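Local coordinates for alpha-amylase (Eubacterium rectale DSM 17629, PDB 6AZ5), which probably binds starch-type glucans as a family 41 carbohydrate-binding module of a surface-anchored gut amylase, at residues H3-I7 with F90-D95; L14-M20 with V49-K53; M20-L25 with Y36-T41; L69-Y73 with Y101-G105. One frame throughout, in Å; residues are numbered along the deposited sequence.

Contact 1: residues H3-I7 with F90-D95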
# COMPACT_ATOMS: atom_id res chain seq x y z
N HIS A 3 1.78 10.53 12.76
CA HIS A 3 0.58 9.79 12.42
C HIS A 3 0.92 8.52 11.65
O HIS A 3 1.65 8.55 10.65
CB HIS A 3 -0.36 10.66 11.58
CG HIS A 3 -1.50 9.90 10.99
ND1 HIS A 3 -2.54 9.40 11.75
CD2 HIS A 3 -1.76 9.53 9.72
CE1 HIS A 3 -3.38 8.76 10.97
NE2 HIS A 3 -2.94 8.83 9.73
N THR A 4 0.40 7.39 12.12
CA THR A 4 0.63 6.10 11.46
C THR A 4 -0.66 5.57 10.83
O THR A 4 -1.71 5.56 11.47
CB THR A 4 1.18 5.06 12.45
OG1 THR A 4 2.48 5.45 12.89
CG2 THR A 4 1.28 3.69 11.79
N PHE A 5 -0.58 5.15 9.57
CA PHE A 5 -1.70 4.48 8.94
C PHE A 5 -1.28 3.11 8.42
O PHE A 5 -0.10 2.84 8.25
CB PHE A 5 -2.27 5.33 7.80
CG PHE A 5 -1.29 5.64 6.70
CD1 PHE A 5 -0.49 6.77 6.78
CD2 PHE A 5 -1.19 4.83 5.59
CE1 PHE A 5 0.41 7.07 5.76
CE2 PHE A 5 -0.29 5.12 4.57
CZ PHE A 5 0.51 6.24 4.66
N THR A 6 -2.26 2.26 8.20
CA THR A 6 -2.03 0.94 7.64
C THR A 6 -2.44 0.96 6.17
O THR A 6 -3.43 1.60 5.81
CB THR A 6 -2.83 -0.14 8.40
OG1 THR A 6 -2.45 -0.12 9.78
CG2 THR A 6 -2.55 -1.52 7.83
N ILE A 7 -1.69 0.27 5.33
CA ILE A 7 -2.11 0.13 3.94
C ILE A 7 -2.05 -1.33 3.51
O ILE A 7 -1.03 -2.00 3.63
CB ILE A 7 -1.27 1.04 3.00
CG1 ILE A 7 -1.58 0.72 1.54
CG2 ILE A 7 0.21 0.91 3.27
CD1 ILE A 7 -1.21 1.85 0.60
N PHE A 90 -3.53 8.94 -2.92
CA PHE A 90 -4.59 9.05 -1.92
C PHE A 90 -4.26 10.19 -0.99
O PHE A 90 -3.17 10.77 -1.05
CB PHE A 90 -4.77 7.75 -1.13
CG PHE A 90 -3.60 7.39 -0.24
CD1 PHE A 90 -2.54 6.65 -0.74
CD2 PHE A 90 -3.59 7.75 1.10
CE1 PHE A 90 -1.47 6.31 0.07
CE2 PHE A 90 -2.52 7.41 1.92
CZ PHE A 90 -1.45 6.68 1.41
N THR A 91 -5.20 10.53 -0.12
CA THR A 91 -5.00 11.61 0.83
C THR A 91 -4.95 11.04 2.24
O THR A 91 -5.79 10.23 2.62
CB THR A 91 -6.10 12.67 0.71
OG1 THR A 91 -6.12 13.19 -0.62
CG2 THR A 91 -5.87 13.82 1.69
N ILE A 92 -3.95 11.44 3.01
CA ILE A 92 -3.82 11.00 4.39
C ILE A 92 -4.93 11.63 5.24
O ILE A 92 -4.94 12.84 5.44
CB ILE A 92 -2.44 11.36 4.95
CG1 ILE A 92 -1.35 10.80 4.04
CG2 ILE A 92 -2.29 10.86 6.38
CD1 ILE A 92 0.02 11.41 4.28
N SER A 93 -5.85 10.80 5.71
CA SER A 93 -7.03 11.28 6.43
C SER A 93 -6.75 11.61 7.90
O SER A 93 -7.44 12.42 8.50
CB SER A 93 -8.16 10.24 6.36
OG SER A 93 -7.93 9.18 7.28
N GLY A 94 -5.75 10.96 8.47
CA GLY A 94 -5.44 11.17 9.87
C GLY A 94 -6.46 10.53 10.80
O GLY A 94 -6.52 10.86 11.98
N ASP A 95 -7.27 9.62 10.26
CA ASP A 95 -8.26 8.92 11.09
C ASP A 95 -7.55 8.12 12.18
O ASP A 95 -6.36 7.83 12.08
CB ASP A 95 -9.14 7.99 10.25
CG ASP A 95 -10.20 8.74 9.43
OD1 ASP A 95 -10.56 9.88 9.81
OD2 ASP A 95 -10.68 8.19 8.42
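Phe5 and Phe90 meet in an offset edge-to-face pair, the edge of Phe90 turned toward the face of Phe5, with planes at 76° and CZ of Phe90 standing 3.7 Å from CE2 of Phe5. Each leaves its backbone with CG lodged between N and the carbonyl carbon (chi1 60° for Phe5, 67° for Phe90), which points the two side chains at one another across the interior. Ile7 adds its CD1 at 4.5 Å from Phe90 CE1.

At the other end the His3 imidazole lies against the turn that follows strand 88-91. CA of Gly94 sits over one face of the ring, displaced toward the rim, in a CH-pi contact 3.6 Å from the centroid of the His3 ring. The carbonyl O of Asp95 approaches in the ring plane, 3.3 Å from His3 CE1, while CG2 of Ile92 reaches His3 CD2 at 3.6 Å.

Second-shell bonds fix this turn. Ser93 OG accepts from Asp95 N at 3.1 Å, forming an ST turn, and Glu98 binds both His3 NE2 and Gly94 N through OE1, tying the imidazole to the loop it packs on.

The two segments share no hydrogen bond. Strand 3-10 instead pairs with strands 49-58 and 99-103, whereas strand 88-91 pairs with strand 66-72; Leu100 and Leu69 fill in around the aromatic pair, joining these parts of the beta fold through the core.

Contact 2: residues L14-M20 with V49-K53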
# COMPACT_ATOMS: atom_id res chain seq x y z
N LEU A 14 0.08 -12.04 -7.43
CA LEU A 14 1.14 -12.16 -6.43
C LEU A 14 0.68 -13.05 -5.29
O LEU A 14 -0.51 -13.28 -5.12
CB LEU A 14 1.57 -10.79 -5.90
CG LEU A 14 2.17 -9.83 -6.92
CD1 LEU A 14 2.53 -8.51 -6.25
CD2 LEU A 14 3.39 -10.43 -7.61
N SER A 15 1.64 -13.54 -4.51
CA SER A 15 1.33 -14.41 -3.39
C SER A 15 1.99 -13.93 -2.10
O SER A 15 3.17 -13.59 -2.09
CB SER A 15 1.76 -15.84 -3.70
OG SER A 15 1.93 -16.60 -2.51
N THR A 16 1.21 -13.88 -1.02
CA THR A 16 1.72 -13.39 0.25
C THR A 16 2.54 -14.46 0.96
O THR A 16 3.12 -14.22 2.01
CB THR A 16 0.58 -12.92 1.17
OG1 THR A 16 -0.25 -14.03 1.52
CG2 THR A 16 -0.26 -11.86 0.48
N ASP A 17 2.60 -15.65 0.37
CA ASP A 17 3.48 -16.69 0.87
C ASP A 17 4.89 -16.54 0.29
O ASP A 17 5.86 -16.48 1.03
CB ASP A 17 2.93 -18.08 0.57
CG ASP A 17 3.41 -19.14 1.55
OD1 ASP A 17 4.37 -18.86 2.31
OD2 ASP A 17 2.85 -20.25 1.57
N THR A 18 4.98 -16.48 -1.03
CA THR A 18 6.29 -16.49 -1.69
C THR A 18 6.90 -15.10 -1.91
O THR A 18 8.11 -14.93 -1.78
CB THR A 18 6.23 -17.21 -3.05
OG1 THR A 18 7.44 -16.97 -3.78
CG2 THR A 18 5.07 -16.72 -3.88
N ASP A 19 6.07 -14.11 -2.23
CA ASP A 19 6.60 -12.82 -2.63
C ASP A 19 6.83 -11.85 -1.46
O ASP A 19 7.14 -10.68 -1.68
CB ASP A 19 5.67 -12.16 -3.65
CG ASP A 19 5.46 -13.02 -4.89
OD1 ASP A 19 6.39 -13.10 -5.72
OD2 ASP A 19 4.37 -13.62 -5.02
N MET A 20 6.69 -12.34 -0.23
CA MET A 20 6.84 -11.49 0.94
C MET A 20 8.28 -11.04 1.10
O MET A 20 9.18 -11.87 1.22
CB MET A 20 6.38 -12.21 2.21
CG MET A 20 6.31 -11.32 3.44
SD MET A 20 5.03 -10.06 3.29
CE MET A 20 3.60 -11.08 2.93
N VAL A 49 -9.91 -13.35 0.59
CA VAL A 49 -8.60 -13.14 -0.01
C VAL A 49 -7.60 -12.64 1.04
O VAL A 49 -7.99 -12.21 2.12
CB VAL A 49 -8.66 -12.12 -1.16
CG1 VAL A 49 -9.58 -12.63 -2.27
CG2 VAL A 49 -9.12 -10.76 -0.65
N THR A 50 -6.31 -12.70 0.71
CA THR A 50 -5.28 -12.22 1.62
C THR A 50 -4.57 -10.98 1.08
O THR A 50 -4.16 -10.95 -0.09
CB THR A 50 -4.24 -13.33 1.92
OG1 THR A 50 -4.91 -14.45 2.50
CG2 THR A 50 -3.18 -12.83 2.88
N TRP A 51 -4.43 -9.97 1.92
CA TRP A 51 -3.75 -8.73 1.53
C TRP A 51 -2.33 -8.69 2.07
O TRP A 51 -2.05 -9.24 3.13
CB TRP A 51 -4.51 -7.50 2.05
CG TRP A 51 -5.93 -7.36 1.61
CD1 TRP A 51 -7.00 -8.11 2.02
CD2 TRP A 51 -6.45 -6.38 0.71
NE1 TRP A 51 -8.15 -7.66 1.41
CE2 TRP A 51 -7.84 -6.60 0.60
CE3 TRP A 51 -5.88 -5.34 -0.03
CZ2 TRP A 51 -8.66 -5.82 -0.20
CZ3 TRP A 51 -6.69 -4.56 -0.83
CH2 TRP A 51 -8.07 -4.81 -0.91
N PHE A 52 -1.43 -8.02 1.35
CA PHE A 52 -0.17 -7.57 1.93
C PHE A 52 -0.48 -6.42 2.89
O PHE A 52 -1.36 -5.61 2.61
CB PHE A 52 0.83 -7.09 0.87
CG PHE A 52 1.32 -8.17 -0.05
CD1 PHE A 52 0.65 -8.46 -1.23
CD2 PHE A 52 2.47 -8.89 0.25
CE1 PHE A 52 1.11 -9.45 -2.08
CE2 PHE A 52 2.93 -9.88 -0.59
CZ PHE A 52 2.25 -10.16 -1.76
N LYS A 53 0.22 -6.33 4.01
CA LYS A 53 0.01 -5.17 4.87
C LYS A 53 1.32 -4.57 5.34
O LYS A 53 2.35 -5.24 5.40
CB LYS A 53 -0.86 -5.55 6.08
CG LYS A 53 -0.08 -5.96 7.31
CD LYS A 53 -1.01 -6.36 8.45
CE LYS A 53 -0.21 -6.97 9.61
NZ LYS A 53 -1.10 -7.66 10.58
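The methyl CG2 of Thr16 stands over the centre of the Phe52 ring, a CH-pi contact between the loop 14-20 and the strand 49-58 of this beta-sandwich module. CG2 of Thr16 lies 3.7 Å from the centroid of the Phe52 ring and only 7° off the ring normal. With OG1 of Thr16 set between its backbone N and carbonyl carbon (chi1 64°), CG2 is left to point at the ring while the hydroxyl oxygen turns to CG2 of Thr50.

Other loop residues gather round the same phenyl group. Leu14 brings CB near the ring plane at the edge, 4.1 Å from Phe52 CE1. Met20 runs alongside Phe52, heading the other way, its chain bent at chi2 and chi3, which carries CE to 3.6 Å from Phe52 CD2; SD lies farther out at the edge in a Met-aromatic contact. Val23, later in the same loop, and Tyr9 of the neighbouring strand 3-10 also touch Phe52.

The loop is braced from within. Ser15 OG accepts from Asp17 N in an ST turn, and Asp19 N bonds to Ser15 O, whose oxygen is also 3.6 Å from Phe52 CZ. In return, the Asp19 carboxylate takes the N-H of Ser15 on the anti side of OD2, at 2.8 Å.

Contact 3: residues M20-L25 with Y36-T41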
# COMPACT_ATOMS: atom_id res chain seq x y z
N MET A 20 6.69 -12.34 -0.23
CA MET A 20 6.84 -11.49 0.94
C MET A 20 8.28 -11.04 1.10
O MET A 20 9.18 -11.87 1.22
CB MET A 20 6.38 -12.21 2.21
CG MET A 20 6.31 -11.32 3.44
SD MET A 20 5.03 -10.06 3.29
CE MET A 20 3.60 -11.08 2.93
N GLY A 21 8.50 -9.73 1.09
CA GLY A 21 9.84 -9.18 1.15
C GLY A 21 10.28 -8.60 -0.18
O GLY A 21 11.23 -7.80 -0.25
N LYS A 22 9.59 -8.99 -1.24
CA LYS A 22 9.91 -8.52 -2.58
C LYS A 22 8.89 -7.48 -3.07
O LYS A 22 9.19 -6.67 -3.94
CB LYS A 22 9.99 -9.70 -3.55
CG LYS A 22 10.83 -10.85 -3.01
CD LYS A 22 11.12 -11.92 -4.06
CE LYS A 22 11.93 -13.05 -3.44
NZ LYS A 22 12.47 -13.99 -4.46
N VAL A 23 7.68 -7.52 -2.52
CA VAL A 23 6.64 -6.56 -2.90
C VAL A 23 6.78 -5.30 -2.06
O VAL A 23 6.83 -5.38 -0.83
CB VAL A 23 5.23 -7.14 -2.72
CG1 VAL A 23 4.18 -6.19 -3.28
CG2 VAL A 23 5.12 -8.50 -3.37
N ASP A 24 6.86 -4.14 -2.70
CA ASP A 24 6.86 -2.88 -1.95
C ASP A 24 5.98 -1.81 -2.60
O ASP A 24 5.25 -2.07 -3.56
CB ASP A 24 8.29 -2.35 -1.75
CG ASP A 24 9.00 -1.98 -3.06
OD1 ASP A 24 8.35 -1.56 -4.03
OD2 ASP A 24 10.25 -2.09 -3.10
N LEU A 25 6.05 -0.62 -2.02
CA LEU A 25 5.43 0.56 -2.57
C LEU A 25 6.51 1.60 -2.82
O LEU A 25 7.33 1.85 -1.94
CB LEU A 25 4.38 1.14 -1.62
CG LEU A 25 3.21 0.29 -1.15
CD1 LEU A 25 2.37 1.08 -0.15
CD2 LEU A 25 2.37 -0.19 -2.33
N TYR A 36 8.90 1.23 0.37
CA TYR A 36 8.21 0.86 1.61
C TYR A 36 7.70 -0.57 1.46
O TYR A 36 6.76 -0.83 0.71
CB TYR A 36 7.05 1.83 1.91
CG TYR A 36 7.53 3.23 2.21
CD1 TYR A 36 7.85 4.11 1.18
CD2 TYR A 36 7.71 3.66 3.51
CE1 TYR A 36 8.32 5.38 1.45
CE2 TYR A 36 8.17 4.92 3.79
CZ TYR A 36 8.48 5.78 2.75
OH TYR A 36 8.94 7.04 3.02
N VAL A 37 8.32 -1.48 2.20
CA VAL A 37 8.17 -2.92 1.97
C VAL A 37 7.10 -3.56 2.84
O VAL A 37 7.06 -3.35 4.05
CB VAL A 37 9.53 -3.66 2.20
CG1 VAL A 37 9.35 -5.17 2.09
CG2 VAL A 37 10.60 -3.17 1.23
N PHE A 38 6.23 -4.36 2.23
CA PHE A 38 5.22 -5.08 2.99
C PHE A 38 5.89 -6.15 3.85
O PHE A 38 6.79 -6.86 3.38
CB PHE A 38 4.19 -5.71 2.06
CG PHE A 38 3.35 -4.70 1.33
CD1 PHE A 38 2.25 -4.12 1.95
CD2 PHE A 38 3.66 -4.33 0.04
CE1 PHE A 38 1.48 -3.18 1.30
CE2 PHE A 38 2.89 -3.39 -0.63
CZ PHE A 38 1.80 -2.82 0.00
N ASP A 39 5.47 -6.25 5.10
CA ASP A 39 6.07 -7.20 6.02
C ASP A 39 5.03 -7.99 6.81
O ASP A 39 5.38 -8.68 7.77
CB ASP A 39 7.03 -6.49 6.97
CG ASP A 39 6.40 -5.29 7.67
OD1 ASP A 39 5.17 -5.08 7.56
OD2 ASP A 39 7.14 -4.55 8.36
N GLY A 40 3.77 -7.91 6.41
CA GLY A 40 2.71 -8.64 7.07
C GLY A 40 1.57 -8.97 6.13
O GLY A 40 1.59 -8.60 4.96
N THR A 41 0.57 -9.69 6.64
CA THR A 41 -0.62 -9.99 5.85
C THR A 41 -1.88 -9.68 6.64
O THR A 41 -1.87 -9.61 7.87
CB THR A 41 -0.68 -11.48 5.42
OG1 THR A 41 -0.94 -12.30 6.56
CG2 THR A 41 0.61 -11.91 4.75
O HOH W 1 6.78 -7.55 0.68
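Leu25 and Tyr36 exchange two backbone hydrogen bonds, Leu25 N to Tyr36 O at 2.8 Å and Tyr36 N to Leu25 O at 2.9 Å, making them the hydrogen-bonded pair of an antiparallel ladder in which Asp24 and Val37 are the non-hydrogen-bonded pair. Just past the ladder, Phe38 N makes a longer bond to Val23 O, 3.3 Å. Beyond it the chains part, and a water fills in: it accepts from Gly21 N and donates to Val23 O (2.6 Å) and Phe38 O, so Val23 O takes two hydrogens.

The Phe38 ring carries the packing. Its CZ is 3.6 Å from Leu25 CD2, the two side chains crossing at about a right angle, and CD2 of Phe38 meets CG1 of Val23 at 3.8 Å. CG of Phe38 lies anti to the carbonyl carbon (chi1 -66°), which turns the ring toward these two residues, with the Val23 carbonyl at its edge. An alanine here is likely to leave Leu25 CD2 and Val23 CG1 without the ring they pack against, opening a gap beside the ladder.

Farther along, Met20 CE touches Thr41 CG2 at 3.6 Å, beside the classic beta bulge where Asp39 and Gly40 both face Lys53.

Asp24 is buried, and its OD2 forms a salt bridge with Arg72 and hydrogen bonds with Ser35 and Asn75. That cluster would probably stabilise the charged form of the carboxylate, on the sheet face away from the apolar side that holds Leu25.

Contact 4: residues L69-Y73 with Y101-G105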
# COMPACT_ATOMS: atom_id res chain seq x y z
N LEU A 69 2.00 7.19 -5.13
CA LEU A 69 2.57 5.87 -4.93
C LEU A 69 2.25 4.90 -6.06
O LEU A 69 1.33 5.11 -6.84
CB LEU A 69 2.09 5.27 -3.61
CG LEU A 69 0.77 4.50 -3.65
CD1 LEU A 69 0.58 3.71 -2.37
CD2 LEU A 69 -0.41 5.42 -3.89
N LYS A 70 3.02 3.82 -6.13
CA LYS A 70 2.68 2.68 -6.98
C LYS A 70 3.34 1.42 -6.43
O LYS A 70 4.44 1.46 -5.90
CB LYS A 70 3.10 2.94 -8.42
CG LYS A 70 4.59 3.13 -8.60
CD LYS A 70 4.93 3.55 -10.03
CE LYS A 70 4.50 4.98 -10.30
NZ LYS A 70 5.09 5.50 -11.57
N ALA A 71 2.64 0.29 -6.56
CA ALA A 71 3.19 -0.98 -6.12
C ALA A 71 4.32 -1.44 -7.05
O ALA A 71 4.31 -1.12 -8.24
CB ALA A 71 2.10 -2.03 -6.06
N ARG A 72 5.29 -2.18 -6.51
CA ARG A 72 6.33 -2.83 -7.31
C ARG A 72 6.39 -4.30 -6.94
O ARG A 72 6.34 -4.65 -5.76
CB ARG A 72 7.69 -2.16 -7.10
CG ARG A 72 7.72 -0.70 -7.49
CD ARG A 72 9.13 -0.16 -7.51
NE ARG A 72 9.84 -0.48 -6.27
CZ ARG A 72 11.12 -0.22 -6.05
NH1 ARG A 72 11.86 0.36 -7.00
NH2 ARG A 72 11.68 -0.56 -4.89
N TYR A 73 6.48 -5.18 -7.94
CA TYR A 73 6.20 -6.60 -7.74
C TYR A 73 7.39 -7.44 -7.28
O TYR A 73 7.21 -8.47 -6.63
CB TYR A 73 5.65 -7.21 -9.04
CG TYR A 73 4.40 -6.52 -9.57
CD1 TYR A 73 3.51 -5.90 -8.71
CD2 TYR A 73 4.13 -6.50 -10.93
CE1 TYR A 73 2.38 -5.27 -9.19
CE2 TYR A 73 3.00 -5.88 -11.42
CZ TYR A 73 2.12 -5.27 -10.55
OH TYR A 73 1.00 -4.65 -11.04
N TYR A 101 -7.00 0.78 1.35
CA TYR A 101 -7.14 -0.43 0.56
C TYR A 101 -6.68 -0.19 -0.86
O TYR A 101 -7.31 0.53 -1.63
CB TYR A 101 -8.59 -0.91 0.57
CG TYR A 101 -9.08 -1.31 1.93
CD1 TYR A 101 -8.92 -2.61 2.40
CD2 TYR A 101 -9.68 -0.38 2.76
CE1 TYR A 101 -9.37 -2.96 3.66
CE2 TYR A 101 -10.13 -0.73 4.01
CZ TYR A 101 -9.98 -2.02 4.46
OH TYR A 101 -10.43 -2.35 5.71
N TYR A 102 -5.55 -0.79 -1.19
CA TYR A 102 -4.93 -0.60 -2.49
C TYR A 102 -5.08 -1.89 -3.29
O TYR A 102 -4.36 -2.86 -3.07
CB TYR A 102 -3.47 -0.18 -2.31
CG TYR A 102 -2.67 0.02 -3.58
CD1 TYR A 102 -3.29 0.15 -4.82
CD2 TYR A 102 -1.28 0.16 -3.52
CE1 TYR A 102 -2.55 0.35 -5.97
CE2 TYR A 102 -0.53 0.37 -4.67
CZ TYR A 102 -1.17 0.46 -5.89
OH TYR A 102 -0.44 0.67 -7.03
N VAL A 103 -6.04 -1.88 -4.20
CA VAL A 103 -6.16 -2.94 -5.19
C VAL A 103 -5.31 -2.55 -6.39
O VAL A 103 -5.46 -1.46 -6.93
CB VAL A 103 -7.62 -3.17 -5.62
CG1 VAL A 103 -7.68 -3.95 -6.93
CG2 VAL A 103 -8.40 -3.88 -4.53
N ASP A 104 -4.40 -3.44 -6.77
CA ASP A 104 -3.57 -3.24 -7.95
C ASP A 104 -4.47 -2.91 -9.13
O ASP A 104 -5.39 -3.66 -9.44
CB ASP A 104 -2.73 -4.49 -8.23
CG ASP A 104 -1.68 -4.24 -9.30
OD1 ASP A 104 -0.59 -3.74 -8.95
OD2 ASP A 104 -1.95 -4.54 -10.48
N GLY A 105 -4.23 -1.76 -9.76
CA GLY A 105 -5.06 -1.31 -10.86
C GLY A 105 -5.89 -0.06 -10.58
O GLY A 105 -6.59 0.43 -11.46
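Tyr102 meets Ala71 with the CE2 edge of its ring, CB of Ala71 lying 3.8 Å from CE2 of Tyr102, and points its hydroxyl at the backbone of strand 66-72. Tyr102 OH accepts the N-H of Ala71, with Ala71 N 3.1 Å away, and this nitrogen lies in the plane of the ring, at its edge. The ring is carried across the interior because CG is anti to the Tyr102 backbone N (chi1 178°). Leu69 passes alongside the ring, its CD1 4.2 Å from Tyr102 CD2. The same hydroxyl is also hydrogen-bonded to Asp84 OD2, so a buried phenol links a strand backbone to a loop carboxylate. A phenylalanine in its place would probably keep much of the ring packing but leave Ala71 N and the Asp84 carboxylate each without this partner.

A second tyrosine joins the segments at their C-terminal ends. Tyr73 OH donates to Asp104 OD1 at 2.8 Å, on the syn side and 24° out of the carboxylate plane. The two side chains reach toward each other, with ring and carboxylate planes 53° apart, and OD1 lies near the plane of the Tyr73 ring.

Asp104 OD1 also bonds to Tyr9 OH, and it lies close to Asp84 OD1. Two phenols thus grip one carboxylate oxygen beside a second acid; the hydroxyls are likely to offset part of the repulsion between Asp104 and Asp84, while the nearby acid could raise the proton affinity of either carboxylate.

In the fold
All four contacts are partly buried, but contact 4 lies deepest, its centre about 6 Å from that of the chain, whereas contact 2 lies about 12 Å out. Only contact 3 joins strands paired directly in the sheet, and its backbone ladder reflects this. Contacts 1 and 4 bring together strands that are not neighbours, through side chains facing a common interior, where Ile7 touches both Leu69 and Tyr102. Contact 1 is mainly aromatic and apolar; contact 4 adds tyrosine hydroxyls bound to backbone and acid. Contact 2 fastens a loop onto strand 49-58 by side-chain packing and shares Met20 with contact 3. The Asp24–Arg72 salt bridge connects contacts 3 and 4.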